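Local coordinates for pumilio domain-containing protein C56F2.08c (Schizosaccharomyces pombe, PDB 6NX5) that probably binds AU-rich sequences in the 3' untranslated regions of mRNAs and is represented here by its RNA recognition motif domain, at residues H21-A26 and R62-N67; W34-S37 and A42-S45. All coordinates share one frame; numbering follows the deposited sequence. Where two conformers were deposited one is given.

The two contacts lie in a single RNA recognition motif, on different layers of it. Contact 1 is a small surface contact joining helix 17-24 to the loop between helix 49-59 and strand 72-75; contact 2 is the hairpin of strands 30-35 and 42-46 in the sheet beneath. Their centres are 14 Å apart, yet they meet directly, with CG of F24 packed 4.1 Å from CG1 of V44. Along the chain, contact 2 is nested within the loop closed by contact 1. W34 and I43 of contact 2 lie on the sheet surface that RNA recognition motifs commonly present to RNA; here W34 and I43 pack against a second subunit.

Contact 1 of 2, residues H21-A26 and R62-N67; sequences HALFSA and RPVFEN
The carbonyl oxygen of H21 receives the backbone N of S25 at 2.9 Å, a bond that spans L23, the residue that meets V64 and F65. S25 OG also reaches the H21 oxygen, but the placement of that hydroxyl is less certain. Across the contact itself the meeting is wholly apolar and small, burying 103 Å² in all. L23 is its centre. With CG turned away from the backbone N (chi1 172°), its branched end projects from the helix, and both methyl groups approach the same branch of V64: CD1 lies 4.1 Å from V64 CG2, and CD2 stands equally near that methyl at 4.1 Å. The two side chains cross at about a right angle, the valine methyl facing the fork of the leucine. CD2 has a second neighbour in the far end of the F65 ring, whose CZ is 4.1 Å away and which it approaches at a slant. The F65 side chain sets out neither toward the helix nor away from it, and the length of its ring brings CZ to the leucine. One methyl of L23 is thus shared between a valine methyl and the CZ corner of a ring. The backbones stay well apart, with CA of L23 and CA of V64 separated by 8.9 Å. Just ahead of V64 the loop bends in an inverse gamma turn centred on P63, where V64 N makes a weak bond to R62 O at 2.8 Å. L59 of helix 49-59 touches both L23 and V64, while F24, next to L23, packs on L6 and V8 of strand 4-9. Such packing of the first helix against the segment that leaves the second helix belongs to the helical side of the beta-alpha-beta-beta-alpha-beta RNA recognition motif fold.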
loop_
_atom_site.group_PDB
_atom_site.type_symbol
_atom_site.label_atom_id
_atom_site.label_comp_id
_atom_site.label_asym_id
_atom_site.label_seq_id
_atom_site.Cartn_x
_atom_site.Cartn_y
_atom_site.Cartn_z
ATOM N N HIS A 21 13.927 -1.788 5.471
ATOM C CA HIS A 21 14.688 -2.654 4.569
ATOM C C HIS A 21 15.484 -3.687 5.348
ATOM O O HIS A 21 15.492 -4.874 5.002
ATOM C CB HIS A 21 15.619 -1.831 3.673
ATOM C CG HIS A 21 16.360 -2.654 2.667
ATOM N ND1 HIS A 21 17.351 -3.543 3.025
ATOM C CD2 HIS A 21 16.238 -2.748 1.321
ATOM C CE1 HIS A 21 17.834 -4.119 1.939
ATOM N NE2 HIS A 21 17.173 -3.657 0.893
ATOM N N ALA A 22 16.175 -3.247 6.400
ATOM C CA ALA A 22 16.930 -4.177 7.227
ATOM C C ALA A 22 16.053 -5.318 7.727
ATOM O O ALA A 22 16.442 -6.489 7.657
ATOM C CB ALA A 22 17.562 -3.425 8.402
ATOM N N LEU A 23 14.849 -4.997 8.199
ATOM C CA LEU A 23 13.973 -6.018 8.759
ATOM C C LEU A 23 13.445 -6.958 7.682
ATOM O O LEU A 23 13.416 -8.179 7.872
ATOM C CB LEU A 23 12.816 -5.352 9.499
ATOM C CG LEU A 23 11.683 -6.239 10.008
ATOM C CD1 LEU A 23 12.116 -6.985 11.258
ATOM C CD2 LEU A 23 10.452 -5.392 10.279
ATOM N N PHE A 24 13.028 -6.418 6.541
ATOM C CA PHE A 24 12.382 -7.282 5.562
ATOM C C PHE A 24 13.377 -8.018 4.669
ATOM O O PHE A 24 13.008 -9.018 4.042
ATOM C CB PHE A 24 11.383 -6.461 4.736
ATOM C CG PHE A 24 10.075 -6.252 5.439
ATOM C CD1 PHE A 24 8.998 -7.098 5.185
ATOM C CD2 PHE A 24 9.923 -5.244 6.378
ATOM C CE1 PHE A 24 7.794 -6.925 5.827
ATOM C CE2 PHE A 24 8.726 -5.082 7.054
ATOM C CZ PHE A 24 7.655 -5.923 6.771
ATOM N N SER A 25 14.640 -7.588 4.627
ATOM C CA SER A 25 15.633 -8.319 3.847
ATOM C C SER A 25 15.968 -9.688 4.430
ATOM O O SER A 25 16.641 -10.473 3.757
ATOM C CB SER A 25 16.915 -7.499 3.709
ATOM O OG SER A 25 16.696 -6.340 2.929
ATOM N N ALA A 26 15.516 -10.003 5.646
ATOM C CA ALA A 26 15.719 -11.346 6.168
ATOM C C ALA A 26 15.006 -12.408 5.338
ATOM O O ALA A 26 15.394 -13.577 5.389
ATOM C CB ALA A 26 15.246 -11.436 7.616
ATOM N N ARG A 62 3.623 -9.724 15.188
ATOM C CA ARG A 62 4.815 -10.014 15.963
ATOM C C ARG A 62 5.402 -8.734 16.541
ATOM O O ARG A 62 5.658 -7.781 15.795
ATOM C CB ARG A 62 5.861 -10.714 15.082
ATOM C CG ARG A 62 6.997 -11.337 15.861
ATOM C CD ARG A 62 7.908 -12.180 14.976
ATOM N NE ARG A 62 9.314 -11.991 15.333
ATOM C CZ ARG A 62 10.339 -12.422 14.605
ATOM N NH1 ARG A 62 10.118 -13.075 13.473
ATOM N NH2 ARG A 62 11.585 -12.201 15.005
ATOM N N PRO A 63 5.631 -8.660 17.847
ATOM C CA PRO A 63 6.351 -7.502 18.390
ATOM C C PRO A 63 7.829 -7.579 18.050
ATOM O O PRO A 63 8.639 -8.013 18.877
ATOM C CB PRO A 63 6.110 -7.603 19.905
ATOM C CG PRO A 63 5.057 -8.696 20.082
ATOM C CD PRO A 63 5.199 -9.594 18.896
ATOM N N VAL A 64 8.198 -7.168 16.830
ATOM C CA VAL A 64 9.580 -7.316 16.380
ATOM C C VAL A 64 10.465 -6.151 16.784
ATOM O O VAL A 64 11.694 -6.245 16.644
ATOM C CB VAL A 64 9.639 -7.503 14.850
ATOM C CG1 VAL A 64 8.721 -8.619 14.435
ATOM C CG2 VAL A 64 9.257 -6.229 14.142
ATOM N N PHE A 65 9.888 -5.063 17.288
ATOM C CA PHE A 65 10.627 -3.908 17.770
ATOM C C PHE A 65 10.532 -3.851 19.286
ATOM O O PHE A 65 9.544 -4.296 19.877
ATOM C CB PHE A 65 10.082 -2.604 17.175
ATOM C CG PHE A 65 10.233 -2.502 15.679
ATOM C CD1 PHE A 65 9.194 -2.870 14.841
ATOM C CD2 PHE A 65 11.403 -2.015 15.117
ATOM C CE1 PHE A 65 9.324 -2.779 13.457
ATOM C CE2 PHE A 65 11.535 -1.913 13.731
ATOM C CZ PHE A 65 10.494 -2.292 12.909
ATOM N N GLU A 66 11.568 -3.306 19.916
ATOM C CA GLU A 66 11.575 -3.233 21.370
ATOM C C GLU A 66 10.557 -2.217 21.866
ATOM O O GLU A 66 10.372 -1.155 21.264
ATOM C CB GLU A 66 12.960 -2.868 21.891
ATOM C CG GLU A 66 13.041 -3.020 23.407
ATOM C CD GLU A 66 14.370 -2.586 23.989
ATOM O OE1 GLU A 66 15.221 -2.069 23.234
ATOM O OE2 GLU A 66 14.559 -2.763 25.210
ATOM N N ASN A 67 9.896 -2.556 22.981
ATOM C CA ASN A 67 8.970 -1.664 23.684
ATOM C C ASN A 67 7.832 -1.191 22.793
ATOM O O ASN A 67 7.332 -0.070 22.934
ATOM C CB ASN A 67 9.710 -0.477 24.295
ATOM C CG ASN A 67 10.364 -0.842 25.589
ATOM O OD1 ASN A 67 9.782 -1.570 26.391
ATOM N ND2 ASN A 67 11.593 -0.379 25.792
#

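Contact 2 of 2, residues W34-S37 and A42-S45; sequences WMLS and AIVS
W34 lays the six-membered part of its indole beside I43, and the methyl CG2 of the isoleucine fits against the corner at CE3, 3.8 Å away. The backbone oxygen of I43 comes to the same edge, near the ring plane. Further along, CZ3 lies 4.1 Å from CB of S45, so the indole spans two residues of the facing strand. Its CG stands anti to the carbonyl carbon (chi1 -61°), and the turn about the next bond sets the CE3-CZ3 side of the indole alongside I43, toward S45. With W34 cut back to an alanine, CG2 of I43 would probably lose its aromatic neighbour, leaving a gap beside it. Beneath the indole, W34 and I43 form an antiparallel hydrogen-bonded pair: W34 N reaches I43 O at 2.9 Å (165° at the hydrogen), and I43 N returns to W34 O at 2.8 Å (168°), both in the carbonyl plane. On the other face, M35 and A42 make the adjoining non-hydrogen-bonded pair. CB of A42 is a small bump close to W34 O, at 3.3 Å, and the methionine chain curls at chi2 and chi3 to bring SD against the same methyl at 3.8 Å. Where the first strand ends, L36 leans its CD1 loosely toward CG1 of I43, at 4.4 Å. I20 of helix 17-24 covers M35, A42 and V44, while M5 of strand 4-9 touches W34, I43 and S45. Strand 42-46 lies between strands 4-9 and 30-35, and past W34 and M35 the sheet runs on, antiparallel, into a strand of the second subunit.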
loop_
_atom_site.group_PDB
_atom_site.type_symbol
_atom_site.label_atom_id
_atom_site.label_comp_id
_atom_site.label_asym_id
_atom_site.label_seq_id
_atom_site.Cartn_x
_atom_site.Cartn_y
_atom_site.Cartn_z
ATOM N N TRP A 34 8.062 2.058 0.197
ATOM C CA TRP A 34 7.437 3.372 0.271
ATOM C C TRP A 34 6.971 3.625 1.699
ATOM O O TRP A 34 6.423 2.731 2.349
ATOM C CB TRP A 34 6.228 3.487 -0.655
ATOM C CG TRP A 34 6.517 3.298 -2.102
ATOM C CD1 TRP A 34 6.678 4.278 -3.026
ATOM C CD2 TRP A 34 6.642 2.058 -2.797
ATOM N NE1 TRP A 34 6.910 3.727 -4.265
ATOM C CE2 TRP A 34 6.897 2.362 -4.148
ATOM C CE3 TRP A 34 6.571 0.718 -2.411
ATOM C CZ2 TRP A 34 7.071 1.379 -5.115
ATOM C CZ3 TRP A 34 6.737 -0.265 -3.382
ATOM C CH2 TRP A 34 6.990 0.075 -4.715
ATOM N N MET A 35 7.177 4.842 2.193
ATOM C CA MET A 35 6.722 5.213 3.524
ATOM C C MET A 35 5.418 5.992 3.417
ATOM O O MET A 35 5.270 6.847 2.542
ATOM C CB MET A 35 7.772 6.060 4.246
ATOM C CG MET A 35 9.118 5.368 4.369
ATOM S SD MET A 35 9.032 3.830 5.300
ATOM C CE MET A 35 8.617 4.464 6.932
ATOM N N LEU A 36 4.472 5.684 4.301
ATOM C CA LEU A 36 3.188 6.380 4.356
ATOM C C LEU A 36 3.178 7.422 5.460
ATOM O O LEU A 36 2.170 7.606 6.142
ATOM C CB LEU A 36 2.045 5.391 4.542
ATOM C CG LEU A 36 1.802 4.460 3.351
ATOM C CD1 LEU A 36 0.818 3.349 3.692
ATOM C CD2 LEU A 36 1.309 5.238 2.145
ATOM N N SER A 37 4.307 8.101 5.646
ATOM C CA SER A 37 4.391 9.185 6.611
ATOM C C SER A 37 3.362 10.263 6.270
ATOM O O SER A 37 3.085 10.521 5.095
ATOM C CB SER A 37 5.800 9.774 6.615
ATOM O OG SER A 37 6.779 8.757 6.493
ATOM N N ALA A 42 3.927 1.514 6.045
ATOM C CA ALA A 42 4.810 1.454 4.888
ATOM C C ALA A 42 4.326 0.365 3.939
ATOM O O ALA A 42 3.462 -0.451 4.272
ATOM C CB ALA A 42 6.267 1.198 5.303
ATOM N N ILE A 43 4.878 0.393 2.727
ATOM C CA ILE A 43 4.622 -0.613 1.703
ATOM C C ILE A 43 5.957 -1.205 1.301
ATOM O O ILE A 43 6.920 -0.467 1.050
ATOM C CB ILE A 43 3.911 -0.029 0.468
ATOM C CG1 ILE A 43 2.538 0.490 0.868
ATOM C CG2 ILE A 43 3.789 -1.111 -0.611
ATOM C CD1 ILE A 43 1.918 1.382 -0.179
ATOM N N VAL A 44 6.020 -2.538 1.255
ATOM C CA VAL A 44 7.243 -3.266 0.952
ATOM C C VAL A 44 6.943 -4.201 -0.202
ATOM O O VAL A 44 5.936 -4.921 -0.169
ATOM C CB VAL A 44 7.747 -4.081 2.154
ATOM C CG1 VAL A 44 9.013 -4.835 1.780
ATOM C CG2 VAL A 44 7.959 -3.199 3.373
ATOM N N SER A 45 7.796 -4.198 -1.222
ATOM C CA SER A 45 7.599 -5.056 -2.380
ATOM C C SER A 45 8.703 -6.095 -2.495
ATOM O O SER A 45 9.878 -5.813 -2.228
ATOM C CB SER A 45 7.527 -4.242 -3.680
ATOM O OG SER A 45 8.789 -3.706 -4.020
#